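Local coordinates for ribokinase (PDB 1VM7), which probably phosphorylates D-ribose at O-5, using ATP and a divalent cation, most likely magnesium, to give D-ribose 5-phosphate, at residues A[210-215]-A[223-228]; A[232-237]-A[273-278]. All blocks are in the same frame, centred on the assembly; numbering follows the deposited sequence.

Interaction 1. Residues A[210-215]-A[223-228]; sequences KAAEKF and VIVKLG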
# COMPACT_ATOMS: atom_id res chain seq x y z
N LYS A 210 5.61 37.91 14.44
CA LYS A 210 5.68 38.87 13.33
C LYS A 210 4.98 38.36 12.09
O LYS A 210 4.39 39.15 11.36
CB LYS A 210 7.13 39.22 12.99
CG LYS A 210 7.30 40.38 12.02
CD LYS A 210 7.26 41.74 12.74
CE LYS A 210 5.81 42.24 12.88
NZ LYS A 210 5.90 43.60 13.43
N ALA A 211 5.07 37.05 11.84
CA ALA A 211 4.42 36.43 10.69
C ALA A 211 2.89 36.46 10.87
O ALA A 211 2.13 36.79 9.94
CB ALA A 211 4.87 34.98 10.55
N ALA A 212 2.45 36.08 12.07
CA ALA A 212 1.05 36.07 12.40
C ALA A 212 0.48 37.46 12.18
O ALA A 212 -0.63 37.58 11.62
CB ALA A 212 0.83 35.62 13.81
N GLU A 213 1.23 38.48 12.59
CA GLU A 213 0.83 39.86 12.39
C GLU A 213 0.66 40.21 10.93
O GLU A 213 -0.27 40.91 10.57
CB GLU A 213 1.83 40.82 12.99
CG GLU A 213 1.60 41.13 14.45
CD GLU A 213 2.29 42.44 14.85
OE1 GLU A 213 3.13 42.95 14.08
OE2 GLU A 213 1.95 42.99 15.93
N LYS A 214 1.57 39.74 10.09
CA LYS A 214 1.47 40.04 8.67
C LYS A 214 0.27 39.40 8.06
O LYS A 214 -0.33 39.97 7.17
CB LYS A 214 2.72 39.64 7.92
CG LYS A 214 3.83 40.50 8.31
CD LYS A 214 5.13 40.23 7.62
CE LYS A 214 6.11 41.27 8.05
NZ LYS A 214 5.53 42.67 7.86
N PHE A 215 -0.09 38.21 8.52
CA PHE A 215 -1.29 37.59 8.02
C PHE A 215 -2.54 38.41 8.36
O PHE A 215 -3.44 38.57 7.54
CB PHE A 215 -1.41 36.15 8.49
CG PHE A 215 -0.60 35.22 7.67
CD1 PHE A 215 -0.89 35.06 6.31
CD2 PHE A 215 0.47 34.54 8.22
CE1 PHE A 215 -0.15 34.22 5.52
CE2 PHE A 215 1.24 33.68 7.42
CZ PHE A 215 0.92 33.52 6.06
N VAL A 223 -4.91 34.65 13.89
CA VAL A 223 -3.94 33.57 13.68
C VAL A 223 -3.76 32.76 14.96
O VAL A 223 -3.48 33.31 16.01
CB VAL A 223 -2.55 34.08 13.22
CG1 VAL A 223 -1.65 32.86 12.86
CG2 VAL A 223 -2.68 35.03 12.04
N ILE A 224 -3.90 31.45 14.85
CA ILE A 224 -3.60 30.55 15.97
C ILE A 224 -2.40 29.74 15.57
O ILE A 224 -2.47 28.90 14.67
CB ILE A 224 -4.77 29.61 16.28
CG1 ILE A 224 -6.02 30.41 16.64
CG2 ILE A 224 -4.41 28.66 17.42
CD1 ILE A 224 -7.26 29.53 16.75
N VAL A 225 -1.28 29.97 16.22
CA VAL A 225 -0.08 29.21 15.91
C VAL A 225 0.06 28.06 16.89
O VAL A 225 0.24 28.28 18.07
CB VAL A 225 1.19 30.06 15.91
CG1 VAL A 225 2.34 29.28 15.29
CG2 VAL A 225 0.96 31.39 15.14
N LYS A 226 -0.02 26.83 16.40
CA LYS A 226 0.13 25.65 17.24
C LYS A 226 1.60 25.40 17.47
O LYS A 226 2.32 25.11 16.52
CB LYS A 226 -0.50 24.43 16.59
CG LYS A 226 -1.93 24.67 16.06
CD LYS A 226 -2.50 23.40 15.42
CE LYS A 226 -3.12 23.65 14.03
NZ LYS A 226 -3.54 22.37 13.38
N LEU A 227 2.07 25.51 18.71
CA LEU A 227 3.51 25.37 19.01
C LEU A 227 3.94 24.08 19.70
O LEU A 227 5.03 24.03 20.24
CB LEU A 227 4.03 26.57 19.83
CG LEU A 227 3.66 27.98 19.39
CD1 LEU A 227 4.17 29.00 20.42
CD2 LEU A 227 4.22 28.26 18.01
N GLY A 228 3.11 23.04 19.68
CA GLY A 228 3.49 21.76 20.32
C GLY A 228 3.56 21.90 21.82
O GLY A 228 2.57 22.28 22.45
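V223 holds CG1 anti to its backbone N (chi1 -173°), which leaves CG2 anti to the carbonyl carbon and turns both methyls to the helix, CG1 to a side chain and CG2 to the backbone. CG1 meets the methyl of A212 at 3.8 Å, with V223 CB equally near to A212 CB. CG2 dips into the helix backbone, 3.3 Å from A212 O, and also leans on F215 CB at 3.9 Å. F215 offers little more than that CB: with CG beside the backbone N (chi1 -81°), its ring leads away from the strand. Two residues along the strand from V223, V225 CG2 gives A212 CB a lighter touch at 4.4 Å. With only a methyl on A212, the CA atoms of A212 and V223 lie 5.7 Å apart, and everything that meets is apolar or a backbone carbonyl. The axes of 210-215 and 223-226 run at 151°, nearly antiparallel: the helix leads back into the strand in the helix-to-strand half of a beta-alpha-beta crossover. Helix 191-202 packs beside it, touching A211, V225 and the F215 ring, which meets F202 edge-to-face. A212 also touches V235 of the neighbouring strand 232-236.

Interaction 2. Residues A[232-237]-A[273-278]; sequences VLLVNK and NPEEAV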
# COMPACT_ATOMS: atom_id res chain seq x y z
N VAL A 232 0.15 27.34 22.35
CA VAL A 232 -0.49 27.93 21.21
C VAL A 232 -0.41 29.44 21.36
O VAL A 232 -0.42 29.97 22.47
CB VAL A 232 -1.95 27.47 21.13
CG1 VAL A 232 -2.67 28.18 20.01
CG2 VAL A 232 -2.01 25.97 20.92
N LEU A 233 -0.31 30.12 20.22
CA LEU A 233 -0.31 31.56 20.21
C LEU A 233 -1.55 32.03 19.48
O LEU A 233 -1.81 31.58 18.37
CB LEU A 233 0.95 32.06 19.49
CG LEU A 233 1.14 33.56 19.37
CD1 LEU A 233 1.33 34.16 20.75
CD2 LEU A 233 2.34 33.87 18.45
N LEU A 234 -2.32 32.91 20.12
CA LEU A 234 -3.45 33.57 19.46
C LEU A 234 -3.04 34.99 19.15
O LEU A 234 -2.60 35.69 20.04
CB LEU A 234 -4.70 33.58 20.35
CG LEU A 234 -5.95 34.33 19.84
CD1 LEU A 234 -6.40 33.89 18.44
CD2 LEU A 234 -7.10 34.20 20.84
N VAL A 235 -3.19 35.39 17.90
CA VAL A 235 -2.87 36.74 17.46
C VAL A 235 -4.05 37.32 16.71
O VAL A 235 -4.52 36.74 15.72
CB VAL A 235 -1.62 36.75 16.53
CG1 VAL A 235 -1.27 38.18 16.06
CG2 VAL A 235 -0.44 36.11 17.24
N ASN A 236 -4.55 38.45 17.19
CA ASN A 236 -5.54 39.23 16.47
C ASN A 236 -5.30 40.72 16.72
O ASN A 236 -4.37 41.09 17.44
CB ASN A 236 -6.96 38.81 16.86
CG ASN A 236 -7.06 38.42 18.33
OD1 ASN A 236 -6.57 39.13 19.22
ND2 ASN A 236 -7.71 37.30 18.59
N LYS A 237 -6.12 41.57 16.09
CA LYS A 237 -6.05 43.04 16.30
C LYS A 237 -5.96 43.46 17.77
O LYS A 237 -5.28 44.41 18.10
CB LYS A 237 -7.23 43.76 15.65
CG LYS A 237 -8.62 43.21 15.98
CD LYS A 237 -9.62 44.36 16.14
CE LYS A 237 -11.05 43.87 16.37
NZ LYS A 237 -11.93 45.07 16.58
N ASN A 273 -15.94 31.89 23.70
CA ASN A 273 -15.08 32.90 23.06
C ASN A 273 -13.77 32.25 22.62
O ASN A 273 -13.41 31.19 23.12
CB ASN A 273 -14.85 34.14 23.96
CG ASN A 273 -13.98 33.86 25.18
OD1 ASN A 273 -12.94 33.21 25.11
ND2 ASN A 273 -14.41 34.39 26.33
N PRO A 274 -13.06 32.89 21.67
CA PRO A 274 -11.90 32.23 21.06
C PRO A 274 -10.82 31.80 22.05
O PRO A 274 -10.14 30.80 21.82
CB PRO A 274 -11.34 33.31 20.12
CG PRO A 274 -12.49 34.21 19.84
CD PRO A 274 -13.31 34.22 21.08
N GLU A 275 -10.66 32.57 23.13
CA GLU A 275 -9.68 32.23 24.17
C GLU A 275 -10.15 30.94 24.90
O GLU A 275 -9.36 30.02 25.09
CB GLU A 275 -9.46 33.41 25.17
CG GLU A 275 -8.62 34.59 24.61
CD GLU A 275 -7.73 35.31 25.65
OE1 GLU A 275 -8.15 35.44 26.83
OE2 GLU A 275 -6.60 35.77 25.29
N GLU A 276 -11.43 30.89 25.28
CA GLU A 276 -12.01 29.67 25.85
C GLU A 276 -11.87 28.50 24.88
O GLU A 276 -11.52 27.40 25.29
CB GLU A 276 -13.50 29.87 26.17
CG GLU A 276 -13.76 30.86 27.29
CD GLU A 276 -15.23 31.16 27.48
OE1 GLU A 276 -16.03 30.95 26.54
OE2 GLU A 276 -15.60 31.61 28.59
N ALA A 277 -12.16 28.75 23.60
CA ALA A 277 -12.08 27.70 22.59
C ALA A 277 -10.67 27.18 22.42
O ALA A 277 -10.50 25.98 22.19
CB ALA A 277 -12.63 28.17 21.25
N VAL A 278 -9.67 28.06 22.50
CA VAL A 278 -8.25 27.64 22.46
C VAL A 278 -7.95 26.73 23.64
O VAL A 278 -7.30 25.71 23.50
CB VAL A 278 -7.20 28.80 22.50
CG1 VAL A 278 -5.79 28.25 22.82
CG2 VAL A 278 -7.14 29.55 21.19
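V232 and V278 meet tip to tip, CG1 to CG1 at 4.2 Å, and this is the buried end of the contact. Each valine holds that methyl anti to its own backbone N. F264 of helix 256-269 and F243 of strand 239-243 also pack on V278, so the valine pair sits within a larger apolar layer.

Toward the start of the helix the packing changes character. L234 is itself buried and has the largest share of the interface on the strand, but what it meets is the partly exposed P274 and the exposed E275. Its CD2 lies 4.1 Å from CG of E275, the two side chains crossing at about a right angle, and 4.4 Å from CB of P274. Glutamate therefore contributes its aliphatic part here; its chain bends at chi2, and its end comes nearer the strand, where E275 also touches K241 and F243 of strand 239-243.

At the solvent side the helix looks after its own first turn. N273 is the N-cap: its OD1 accepts from E276 N at 2.8 Å in a nearly straight bond (175°). In return N273 N donates to E276 OE1 at 3.0 Å, arriving from above the carboxylate plane. Together the two bonds make a capping box, outside the strand contact. Segments 232-236 and 274-278 run nearly antiparallel, at 164° with axes 10.3 Å apart at closest approach, an arrangement typical of the helical layer that covers one face of the central sheet in the alpha/beta fold of PfkB-family kinases.

Overall arrangement
Interactions 1 and 2 meet through neighbouring antiparallel strands of one sheet, their centres 11 Å apart. Probable hydrogen bonds join V225 N to L233 O (2.7 Å) and V223 N to V235 O (2.8 Å), while I224 packs against V232. Helix 208-217 lies on one face of these strands and helix 274-288 on the other, so the two contacts clamp the strand pair from opposite sides. The predicted ATP-binding run K226 to G231 starts at the last residue of strand 222-226 and fills the turn to strand 232-236: interaction 1 includes its first three residues, and interaction 2 begins just after it. The side chains of V225 and N190, another predicted ATP-binding residue, are about 6 Å apart.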